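Local coordinates for cytochrome C (Marichromatium purpuratum 984, PDB 5LO9), which probably passes electrons through four covalently bound hemes c while interconverting thiosulfate and tetrathionate, as a fusion of the TsdB and TsdA cytochromes, at residues 95-109 with 174-188. Residues are numbered along the deposited sequence; the frame is centred on the assembly and turned at random.
Sequences APSDVDAAAGRALAE and LDADEQRALAAYFAT. With PGO (S-1,2-propanediol), chain P.
Tyr-185 makes the polar link between the two segments: its OH donates to Glu-109 OE2 at 2.6 Å, using the anti lone pair of that oxygen, with carboxylate and ring planes 77° apart. With CG anti to the backbone N (chi1 -180°), the ring reaches across helix 102-110 as a knob among Gly-104, Arg-105, Ala-108 and Glu-109. Arg-105 CB lies 3.6 Å from CE1 and Ala-108 CB comes near CE2, both obliquely from the same side of the ring; Ala-101 O sits at the ring edge, in plane. A leucine in its place would probably leave the Glu-109 carboxylate without this donor and the hole between Gly-104 and Ala-108 poorly filled.

This is the near-perpendicular packing of the first and last helices of a cytochrome c domain, as in class I cytochromes c, here around the heme attached through Cys-121 and Cys-124. The axes of 102-109 and 176-187 cross at -88° and come within 7.1 Å. At Gly-104, which has no side chain, the helices come close: Ala-181 CB rests 3.5 Å from its N.

Apolar contacts fill the remainder. Leu-182 presses CD2 against Gly-104 O and Leu-107 CB, and also touches the heme. Leu-107 CD1 lies 3.7 Å from Glu-178 CG, while the carboxylate beyond forms a salt bridge with Arg-116 and completes a capping box with Asp-175. Ala-108 CB approaches Phe-186 CZ, whose ring also packs on heme-bound Cys-121. Val-99 CG1 and Ala-101 CB converge on Ala-184 CB, and Ala-95 CB meets Thr-188 CG2 at 3.7 Å.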
# COMPACT_ATOMS: atom_id res chain seq x y z
N ALA A 95 17.27 5.98 43.36
CA ALA A 95 16.83 7.22 42.76
C ALA A 95 15.82 7.91 43.67
O ALA A 95 15.12 7.26 44.45
CB ALA A 95 16.19 6.96 41.40
N PRO A 96 15.72 9.24 43.57
CA PRO A 96 14.75 9.98 44.38
C PRO A 96 13.29 9.68 44.03
O PRO A 96 12.93 9.45 42.87
CB PRO A 96 15.08 11.44 44.07
CG PRO A 96 16.37 11.42 43.30
CD PRO A 96 16.45 10.11 42.64
N SER A 97 12.45 9.75 45.07
CA SER A 97 11.00 9.63 44.93
C SER A 97 10.36 10.88 44.33
O SER A 97 9.22 10.80 43.86
CB SER A 97 10.40 9.36 46.29
OG SER A 97 10.89 10.35 47.19
N ASP A 98 11.05 12.03 44.37
CA ASP A 98 10.55 13.30 43.85
C ASP A 98 10.89 13.52 42.37
O ASP A 98 10.76 14.64 41.88
CB ASP A 98 11.11 14.46 44.70
CG ASP A 98 12.63 14.31 45.04
OD1 ASP A 98 12.93 13.53 45.99
OD2 ASP A 98 13.53 14.98 44.44
N VAL A 99 11.29 12.47 41.64
CA VAL A 99 11.70 12.59 40.25
C VAL A 99 11.14 11.44 39.42
O VAL A 99 11.36 10.26 39.75
CB VAL A 99 13.24 12.63 40.13
CG1 VAL A 99 13.69 12.64 38.67
CG2 VAL A 99 13.79 13.88 40.81
N ASP A 100 10.49 11.78 38.31
CA ASP A 100 9.75 10.81 37.50
C ASP A 100 10.68 10.14 36.50
O ASP A 100 10.91 10.66 35.40
CB ASP A 100 8.59 11.50 36.79
CG ASP A 100 7.74 10.54 35.99
OD1 ASP A 100 7.84 9.29 36.20
OD2 ASP A 100 6.98 11.03 35.12
N ALA A 101 11.18 8.95 36.83
CA ALA A 101 12.09 8.27 35.92
C ALA A 101 11.46 8.05 34.53
O ALA A 101 12.17 7.97 33.52
CB ALA A 101 12.52 6.94 36.51
N ALA A 102 10.14 7.92 34.45
CA ALA A 102 9.55 7.67 33.15
C ALA A 102 9.76 8.83 32.19
O ALA A 102 9.78 8.62 30.97
CB ALA A 102 8.07 7.38 33.30
N ALA A 103 9.95 10.05 32.72
CA ALA A 103 10.15 11.21 31.86
C ALA A 103 11.46 11.18 31.09
O ALA A 103 11.66 12.01 30.19
CB ALA A 103 10.13 12.49 32.68
N GLY A 104 12.39 10.30 31.48
CA GLY A 104 13.62 10.15 30.75
C GLY A 104 13.54 9.09 29.66
O GLY A 104 14.38 9.09 28.75
N ARG A 105 12.57 8.16 29.75
CA ARG A 105 12.50 7.07 28.77
C ARG A 105 12.56 7.58 27.32
O ARG A 105 13.22 6.97 26.47
CB ARG A 105 11.24 6.24 29.00
CG ARG A 105 10.97 5.13 27.97
CD ARG A 105 9.84 4.23 28.42
NE ARG A 105 9.73 3.03 27.61
CZ ARG A 105 8.69 2.20 27.67
NH1 ARG A 105 7.68 2.45 28.51
NH2 ARG A 105 8.64 1.12 26.88
N ALA A 106 11.87 8.68 27.02
CA ALA A 106 11.83 9.10 25.63
C ALA A 106 13.22 9.40 25.13
O ALA A 106 13.65 8.87 24.10
CB ALA A 106 10.91 10.29 25.45
N LEU A 107 13.95 10.26 25.85
CA LEU A 107 15.30 10.61 25.43
C LEU A 107 16.24 9.41 25.48
O LEU A 107 17.07 9.21 24.58
CB LEU A 107 15.84 11.76 26.29
CG LEU A 107 15.26 13.15 25.97
CD1 LEU A 107 15.70 14.16 27.03
CD2 LEU A 107 15.65 13.65 24.59
N ALA A 108 16.11 8.57 26.51
CA ALA A 108 17.06 7.47 26.66
C ALA A 108 17.00 6.54 25.47
O ALA A 108 18.03 6.04 25.02
CB ALA A 108 16.81 6.69 27.95
N GLU A 109 15.79 6.28 24.96
CA GLU A 109 15.56 5.18 24.03
C GLU A 109 15.28 5.61 22.60
O GLU A 109 15.60 4.84 21.67
CB GLU A 109 14.38 4.32 24.52
CG GLU A 109 14.52 3.76 25.98
CD GLU A 109 15.50 2.56 26.09
OE1 GLU A 109 16.06 2.11 25.03
OE2 GLU A 109 15.68 2.07 27.26
N LEU A 174 20.45 19.32 26.65
CA LEU A 174 19.50 18.92 27.68
C LEU A 174 19.27 20.07 28.66
O LEU A 174 20.20 20.81 28.98
CB LEU A 174 20.02 17.71 28.45
CG LEU A 174 20.44 16.47 27.69
CD1 LEU A 174 21.08 15.42 28.63
CD2 LEU A 174 19.26 15.92 27.00
N ASP A 175 18.02 20.21 29.13
CA ASP A 175 17.70 21.14 30.21
C ASP A 175 17.77 20.40 31.55
O ASP A 175 17.91 19.18 31.61
CB ASP A 175 16.34 21.85 29.96
CG ASP A 175 15.11 20.94 30.06
OD1 ASP A 175 15.08 20.03 30.94
OD2 ASP A 175 14.12 21.20 29.31
N ALA A 176 17.74 21.16 32.65
CA ALA A 176 17.93 20.60 33.98
C ALA A 176 16.94 19.47 34.28
O ALA A 176 17.31 18.47 34.92
CB ALA A 176 17.75 21.70 35.01
N ASP A 177 15.66 19.65 33.91
CA ASP A 177 14.65 18.63 34.18
C ASP A 177 15.00 17.34 33.47
O ASP A 177 14.93 16.25 34.06
CB ASP A 177 13.26 19.13 33.76
CG ASP A 177 12.67 20.14 34.75
OD1 ASP A 177 13.35 20.48 35.76
OD2 ASP A 177 11.51 20.59 34.52
N GLU A 178 15.44 17.44 32.22
CA GLU A 178 15.76 16.24 31.47
C GLU A 178 16.95 15.53 32.09
O GLU A 178 16.98 14.30 32.14
CB GLU A 178 16.01 16.58 30.00
CG GLU A 178 14.74 16.93 29.26
CD GLU A 178 15.00 17.71 27.98
OE1 GLU A 178 16.04 18.39 27.91
OE2 GLU A 178 14.16 17.67 27.06
N GLN A 179 17.91 16.30 32.62
CA GLN A 179 19.07 15.69 33.25
C GLN A 179 18.67 14.84 34.45
O GLN A 179 19.12 13.69 34.58
CB GLN A 179 20.07 16.75 33.67
CG GLN A 179 20.76 17.38 32.49
CD GLN A 179 21.73 18.44 32.88
OE1 GLN A 179 21.90 18.72 34.07
NE2 GLN A 179 22.43 19.00 31.89
N ARG A 180 17.75 15.36 35.28
CA ARG A 180 17.30 14.57 36.42
C ARG A 180 16.55 13.33 35.97
O ARG A 180 16.84 12.21 36.43
CB ARG A 180 16.43 15.43 37.35
CG ARG A 180 17.23 16.51 38.12
CD ARG A 180 16.36 17.28 39.09
NE ARG A 180 15.69 18.37 38.39
CZ ARG A 180 16.21 19.59 38.19
NH1 ARG A 180 17.43 19.91 38.65
NH2 ARG A 180 15.49 20.49 37.52
N ALA A 181 15.66 13.48 34.98
CA ALA A 181 14.87 12.34 34.55
C ALA A 181 15.76 11.25 33.96
O ALA A 181 15.60 10.07 34.28
CB ALA A 181 13.82 12.79 33.55
N LEU A 182 16.70 11.65 33.10
CA LEU A 182 17.65 10.72 32.51
C LEU A 182 18.50 10.06 33.58
O LEU A 182 18.86 8.89 33.45
CB LEU A 182 18.54 11.43 31.50
CG LEU A 182 17.76 11.75 30.22
CD1 LEU A 182 18.35 12.85 29.42
CD2 LEU A 182 17.72 10.53 29.36
N ALA A 183 18.88 10.80 34.60
CA ALA A 183 19.67 10.17 35.64
C ALA A 183 18.83 9.18 36.42
O ALA A 183 19.28 8.08 36.74
CB ALA A 183 20.24 11.24 36.56
N ALA A 184 17.58 9.55 36.72
CA ALA A 184 16.73 8.62 37.45
C ALA A 184 16.40 7.40 36.60
O ALA A 184 16.45 6.26 37.08
CB ALA A 184 15.45 9.31 37.90
N TYR A 185 16.13 7.61 35.31
CA TYR A 185 15.83 6.51 34.42
C TYR A 185 16.97 5.51 34.41
O TYR A 185 16.78 4.33 34.72
CB TYR A 185 15.57 7.03 33.00
CG TYR A 185 15.25 5.93 32.02
CD1 TYR A 185 13.95 5.47 31.84
CD2 TYR A 185 16.26 5.28 31.32
CE1 TYR A 185 13.66 4.43 30.96
CE2 TYR A 185 15.98 4.25 30.45
CZ TYR A 185 14.68 3.82 30.28
OH TYR A 185 14.41 2.78 29.40
N PHE A 186 18.18 5.96 34.12
CA PHE A 186 19.27 5.00 33.98
C PHE A 186 19.71 4.46 35.33
O PHE A 186 20.18 3.32 35.41
CB PHE A 186 20.46 5.62 33.23
CG PHE A 186 20.26 5.61 31.75
CD1 PHE A 186 20.26 4.40 31.06
CD2 PHE A 186 20.02 6.78 31.05
CE1 PHE A 186 20.06 4.37 29.68
CE2 PHE A 186 19.82 6.76 29.69
CZ PHE A 186 19.83 5.55 29.00
N ALA A 187 19.55 5.24 36.40
CA ALA A 187 19.87 4.72 37.72
C ALA A 187 18.95 3.56 38.11
O ALA A 187 19.36 2.67 38.86
CB ALA A 187 19.81 5.85 38.75
N THR A 188 17.72 3.53 37.59
CA THR A 188 16.79 2.45 37.90
C THR A 188 16.74 1.37 36.82
O THR A 188 15.74 0.66 36.72
CB THR A 188 15.36 2.98 38.15
OG1 THR A 188 14.83 3.59 36.97
CG2 THR A 188 15.36 4.02 39.24
C1 PGO P . 22.17 23.52 29.07
C2 PGO P . 23.11 24.65 28.61
C3 PGO P . 22.54 25.37 27.37
O1 PGO P . 22.86 22.60 29.95
O2 PGO P . 24.44 24.12 28.42